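Local coordinates for protein L-lactate dehydrogenase (PDB 4UUL) that probably catalyses the NAD-dependent interconversion of lactate and pyruvate or, as its family suggests, of malate and oxaloacetate, at residues 7-12 with 84-89; 187-192 with 314-319. The protein carries 1 engineered substitution. All blocks are in the same frame, centred on the assembly; numbering follows the deposited sequence. Where two conformers were deposited one is given.

How the contacts relate
From the N terminus the chain enters strand 5-10, builds strands 35-40 and 64-70 with their helices, and returns on strand 82-85, where contact 1 closes a loop of 71 residues. That return places the fourth strand beside the first, at the middle of the Rossmann sheet of the NAD-binding domain. The chain then completes this sheet and passes into the C-terminal domain. There contact 2 closes a second loop, of 121 residues, by joining the turn before strand 191-193 to the long last helix 307-337. The loops follow in series, neither nesting nor crossing. The centres of contacts 1 and 2 are 25 Å apart, on opposite sides of the chain's centre.

Contact 1 of 2, residues 7-12 with 84-89; sequences VLITGA and FLVASM
Thr10, with chi1 at 69°, holds OG1 between its backbone N and carbonyl carbon; this turns the hydroxyl to Ala87 and leaves the methyl for Leu85. The setting is the Rossmann fold, where neighbouring parallel strands 5-10 and 82-85 end at the cofactor site. OG1 accepts the N-H of Ala87 at 3.0 Å, nearly straight at 165°, and a weak, bent bond from Val86 N. A threonine suits this place because its other branch is apolar: Thr10 CG2 lies 3.7 Å from Leu85 CD2.

Earlier in the strands, the backbones pair in the parallel manner around Ile9 and Phe84. Phe84 N donates to Leu8 O at 2.8 Å, and Thr10 N to Phe84 O at 3.1 Å. The side chains of Ile9 and Phe84 share the sheet face packed by helix 15-25, which explains their bulk and apolar character. At the edge of the Phe84 ring, near its plane, Val7 CG1 approaches CE1 to 3.8 Å.

After Thr10, Gly11 opens the glycine-rich loop predicted to bind NAD(+). Its positive phi of 58° suits glycine, and a side chain there would crowd Ala87 CB, which already lies 3.5 Å from Gly11 N. Ser88, next to Ala87 in the chain, binds NADH in another structure of this protein, so the pairing brings together two segments with probable cofactor-binding residues. A water bridges Thr10 to the loop after strand 82-85: it lies 2.7 Å from Thr10 OG1 and donates to Ala87 O at 2.8 Å.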
loop_
_atom_site.group_PDB
_atom_site.type_symbol
_atom_site.label_atom_id
_atom_site.label_comp_id
_atom_site.label_asym_id
_atom_site.label_seq_id
_atom_site.Cartn_x
_atom_site.Cartn_y
_atom_site.Cartn_z
ATOM N N VAL B 7 -15.019 -8.788 2.224
ATOM C CA VAL B 7 -14.833 -7.377 1.937
ATOM C C VAL B 7 -14.957 -7.133 0.458
ATOM O O VAL B 7 -14.216 -7.692 -0.329
ATOM C CB VAL B 7 -13.401 -6.945 2.390
ATOM C CG1 VAL B 7 -13.177 -5.481 2.055
ATOM C CG2 VAL B 7 -13.173 -7.250 3.862
ATOM N N LEU B 8 -15.878 -6.246 0.091
ATOM C CA LEU B 8 -16.064 -5.849 -1.303
ATOM C C LEU B 8 -15.278 -4.565 -1.599
ATOM O O LEU B 8 -15.313 -3.605 -0.837
ATOM C CB LEU B 8 -17.539 -5.587 -1.586
ATOM C CG LEU B 8 -17.874 -4.912 -2.910
ATOM C CD1 LEU B 8 -17.455 -5.746 -4.130
ATOM C CD2 LEU B 8 -19.338 -4.578 -2.985
ATOM N N ILE B 9 -14.600 -4.548 -2.743
ATOM C CA ILE B 9 -14.029 -3.346 -3.336
ATOM C C ILE B 9 -14.563 -3.228 -4.755
ATOM O O ILE B 9 -14.390 -4.139 -5.545
ATOM C CB ILE B 9 -12.476 -3.384 -3.374
ATOM C CG1 ILE B 9 -11.910 -3.611 -1.964
ATOM C CG2 ILE B 9 -11.941 -2.119 -4.008
ATOM C CD1 ILE B 9 -10.414 -3.961 -1.986
ATOM N N THR B 10 -15.302 -2.147 -5.040
ATOM C CA THR B 10 -15.751 -1.879 -6.389
ATOM C C THR B 10 -14.709 -1.089 -7.142
ATOM O O THR B 10 -13.817 -0.494 -6.545
ATOM C CB THR B 10 -17.117 -1.136 -6.420
ATOM O OG1 THR B 10 -16.892 0.166 -5.913
ATOM C CG2 THR B 10 -18.138 -1.909 -5.643
ATOM N N GLY B 11 -14.775 -1.072 -8.475
ATOM C CA GLY B 11 -13.691 -0.434 -9.234
ATOM C C GLY B 11 -12.336 -1.050 -8.939
ATOM O O GLY B 11 -11.309 -0.371 -8.938
ATOM N N ALA B 12 -12.331 -2.353 -8.663
ATOM C CA ALA B 12 -11.164 -2.976 -8.051
ATOM C C ALA B 12 -9.919 -2.953 -8.897
ATOM O O ALA B 12 -8.848 -3.098 -8.346
ATOM C CB ALA B 12 -11.487 -4.379 -7.578
ATOM N N PHE B 84 -16.176 -1.147 0.189
ATOM C CA PHE B 84 -15.524 0.093 -0.224
ATOM C C PHE B 84 -16.065 0.412 -1.622
ATOM O O PHE B 84 -15.663 -0.215 -2.616
ATOM C CB PHE B 84 -14.016 -0.089 -0.253
ATOM C CG PHE B 84 -13.404 -0.317 1.101
ATOM C CD1 PHE B 84 -13.335 -1.590 1.662
ATOM C CD2 PHE B 84 -12.885 0.751 1.814
ATOM C CE1 PHE B 84 -12.765 -1.787 2.885
ATOM C CE2 PHE B 84 -12.290 0.515 3.068
ATOM C CZ PHE B 84 -12.238 -0.758 3.577
ATOM N N LEU B 85 -17.001 1.378 -1.673
ATOM C CA LEU B 85 -17.646 1.738 -2.956
ATOM C C LEU B 85 -16.794 2.830 -3.590
ATOM O O LEU B 85 -17.049 4.044 -3.443
ATOM C CB LEU B 85 -19.088 2.163 -2.749
ATOM C CG LEU B 85 -20.005 1.111 -2.198
ATOM C CD1 LEU B 85 -21.414 1.612 -2.193
ATOM C CD2 LEU B 85 -19.929 -0.263 -2.837
ATOM N N VAL B 86 -15.769 2.388 -4.308
ATOM C CA VAL B 86 -14.794 3.273 -4.937
ATOM C C VAL B 86 -15.254 3.710 -6.315
ATOM O O VAL B 86 -15.088 4.864 -6.707
ATOM C CB VAL B 86 -13.442 2.530 -5.087
ATOM C CG1 VAL B 86 -12.430 3.324 -5.876
ATOM C CG2 VAL B 86 -12.927 2.210 -3.677
ATOM N N ALA B 87 -15.855 2.786 -7.065
ATOM C CA ALA B 87 -16.268 3.053 -8.441
ATOM C C ALA B 87 -17.344 4.128 -8.463
ATOM O O ALA B 87 -18.271 4.107 -7.670
ATOM C CB ALA B 87 -16.808 1.758 -9.125
ATOM N N SER B 88 -17.293 4.970 -9.490
ATOM C CA SER B 88 -18.331 5.955 -9.770
ATOM C C SER B 88 -18.169 6.379 -11.236
ATOM O O SER B 88 -17.198 6.045 -11.875
ATOM C CB SER B 88 -18.198 7.136 -8.853
ATOM O OG SER B 88 -17.026 7.836 -9.090
ATOM N N MET B 89 -19.142 7.098 -11.769
ATOM C CA MET B 89 -19.069 7.646 -13.107
ATOM C C MET B 89 -18.286 8.933 -13.034
ATOM O O MET B 89 -18.618 9.823 -12.239
ATOM C CB MET B 89 -20.487 7.887 -13.643
ATOM C CG MET B 89 -21.400 6.682 -13.437
ATOM S SD MET B 89 -20.867 5.226 -14.385
ATOM C CE MET B 89 -21.172 5.831 -16.047
HETATM O O HOH W 1 -18.967 1.861 -6.160
#

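Contact 2 of 2, residues 187-192 with 314-319; sequences GESMVA and DFTEKD
Phe315 presents its ring edge to Ser189, whose CB lies near the ring plane, 3.8 Å from CD2; the carboxylate of Asp319 is met at OD2 on its anti side, Ser189 OG standing 25° out of plane. Here the turn 187-190, closed by Met190 N bonding to Gly187 O, docks on the last helix of the C-terminal domain. Phe315, Thr316 and Asp319 share one side of that helix and face Ser189, whose small side chain fits among them.

Ser189 OG donates to Asp319 OD2 at 2.7 Å and lies 2.8 Å from Thr316 OG1, bringing two hydroxyls of buried residues together. With chi1 at -166°, Thr316 sets OG1 toward the turn, while its methyl CG2 packs 4.0 Å from Val191 CG2 at the start of strand 191-193. Asn185 joins the polar cluster, its N bonding to Thr316 OG1. The turn follows directly on His186, the predicted proton acceptor. An aspartate suits position 319 because OD2 accepts from Ser189 OG, Asn185 ND2 and a water; that water accepts from Ser189 N at 3.0 Å and donates to Asp319 OD2 at 2.7 Å.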
loop_
_atom_site.group_PDB
_atom_site.type_symbol
_atom_site.label_atom_id
_atom_site.label_comp_id
_atom_site.label_asym_id
_atom_site.label_seq_id
_atom_site.Cartn_x
_atom_site.Cartn_y
_atom_site.Cartn_z
ATOM N N GLY B 187 -17.025 19.135 -2.284
ATOM C CA GLY B 187 -17.214 20.195 -3.241
ATOM C C GLY B 187 -16.998 21.492 -2.575
ATOM O O GLY B 187 -16.461 21.584 -1.437
ATOM N N GLU B 188 -17.465 22.500 -3.284
ATOM C CA GLU B 188 -17.294 23.871 -2.934
ATOM C C GLU B 188 -17.827 24.187 -1.567
ATOM O O GLU B 188 -17.305 25.091 -0.966
ATOM C CB GLU B 188 -17.951 24.764 -4.004
ATOM C CG GLU B 188 -17.252 24.721 -5.366
ATOM C CD GLU B 188 -17.868 25.654 -6.391
ATOM O OE1 GLU B 188 -18.855 26.353 -6.059
ATOM O OE2 GLU B 188 -17.363 25.686 -7.529
ATOM N N SER B 189 -18.866 23.496 -1.076
ATOM C CA SER B 189 -19.467 23.889 0.167
ATOM C C SER B 189 -18.859 23.262 1.418
ATOM O O SER B 189 -19.281 23.536 2.519
ATOM C CB SER B 189 -20.985 23.650 0.171
ATOM O OG SER B 189 -21.283 22.298 0.322
ATOM N N MET B 190 -17.886 22.359 1.273
ATOM C CA MET B 190 -17.286 21.685 2.412
ATOM C C MET B 190 -16.780 22.715 3.404
ATOM O O MET B 190 -16.218 23.749 3.042
ATOM C CB MET B 190 -16.104 20.890 1.953
ATOM C CG MET B 190 -15.560 19.891 2.915
ATOM S SD MET B 190 -14.174 18.930 2.256
ATOM C CE MET B 190 -12.944 20.196 1.974
ATOM N N VAL B 191 -16.953 22.406 4.689
ATOM C CA VAL B 191 -16.551 23.315 5.753
ATOM C C VAL B 191 -15.290 22.748 6.437
ATOM O O VAL B 191 -15.376 21.769 7.190
ATOM C CB VAL B 191 -17.672 23.491 6.793
ATOM C CG1 VAL B 191 -17.224 24.586 7.751
ATOM C CG2 VAL B 191 -18.991 23.837 6.136
ATOM N N ALA B 192 -14.134 23.354 6.180
ATOM C CA ALA B 192 -12.882 22.962 6.852
ATOM C C ALA B 192 -12.780 23.895 8.075
ATOM O O ALA B 192 -12.352 25.057 7.985
ATOM C CB ALA B 192 -11.702 23.105 5.892
ATOM N N ASP B 314 -25.144 25.866 7.433
ATOM C CA ASP B 314 -26.428 26.061 6.776
ATOM C C ASP B 314 -26.274 26.005 5.266
ATOM O O ASP B 314 -27.103 25.442 4.558
ATOM C CB ASP B 314 -27.017 27.402 7.210
ATOM C CG ASP B 314 -27.413 27.440 8.681
ATOM O OD1 ASP B 314 -27.502 26.389 9.342
ATOM O OD2 ASP B 314 -27.608 28.591 9.167
ATOM N N PHE B 315 -25.207 26.599 4.750
ATOM C CA PHE B 315 -25.016 26.639 3.303
ATOM C C PHE B 315 -24.749 25.224 2.769
ATOM O O PHE B 315 -25.263 24.822 1.724
ATOM C CB PHE B 315 -23.837 27.550 2.964
ATOM C CG PHE B 315 -23.608 27.759 1.521
ATOM C CD1 PHE B 315 -24.274 28.771 0.841
ATOM C CD2 PHE B 315 -22.706 26.989 0.833
ATOM C CE1 PHE B 315 -24.044 28.994 -0.503
ATOM C CE2 PHE B 315 -22.484 27.167 -0.524
ATOM C CZ PHE B 315 -23.146 28.194 -1.199
ATOM N N THR B 316 -23.912 24.429 3.454
ATOM C CA THR B 316 -23.583 23.084 2.982
ATOM C C THR B 316 -24.775 22.163 3.185
ATOM O O THR B 316 -25.033 21.279 2.355
ATOM C CB THR B 316 -22.283 22.575 3.602
ATOM O OG1 THR B 316 -21.842 21.414 2.868
ATOM C CG2 THR B 316 -22.459 22.161 5.060
ATOM N N GLU B 317 -25.574 22.364 4.224
ATOM C CA GLU B 317 -26.826 21.634 4.379
ATOM C C GLU B 317 -27.755 21.873 3.204
ATOM O O GLU B 317 -28.296 20.946 2.590
ATOM C CB GLU B 317 -27.506 22.042 5.680
ATOM C CG GLU B 317 -28.904 21.459 5.936
ATOM C CD GLU B 317 -29.555 22.122 7.124
ATOM O OE1 GLU B 317 -29.645 23.352 7.160
ATOM O OE2 GLU B 317 -29.975 21.423 7.984
ATOM N N LYS B 318 -27.947 23.148 2.869
ATOM C CA LYS B 318 -28.801 23.512 1.733
ATOM C C LYS B 318 -28.273 22.847 0.445
ATOM O O LYS B 318 -29.027 22.294 -0.359
ATOM C CB LYS B 318 -28.839 25.056 1.602
ATOM C CG LYS B 318 -29.690 25.542 0.458
ATOM C CD LYS B 318 -29.777 27.090 0.511
ATOM C CE LYS B 318 -30.584 27.731 -0.602
ATOM N NZ LYS B 318 -30.039 27.489 -1.909
ATOM N N ASP B 319 -26.953 22.877 0.251
ATOM C CA ASP B 319 -26.308 22.268 -0.911
ATOM C C ASP B 319 -26.615 20.775 -0.979
ATOM O O ASP B 319 -26.996 20.260 -2.046
ATOM C CB ASP B 319 -24.815 22.499 -0.798
ATOM C CG ASP B 319 -24.027 22.017 -1.930
ATOM O OD1 ASP B 319 -24.482 22.110 -3.071
ATOM O OD2 ASP B 319 -22.871 21.545 -1.708
HETATM O O HOH W 2 -20.344 21.526 -2.718
#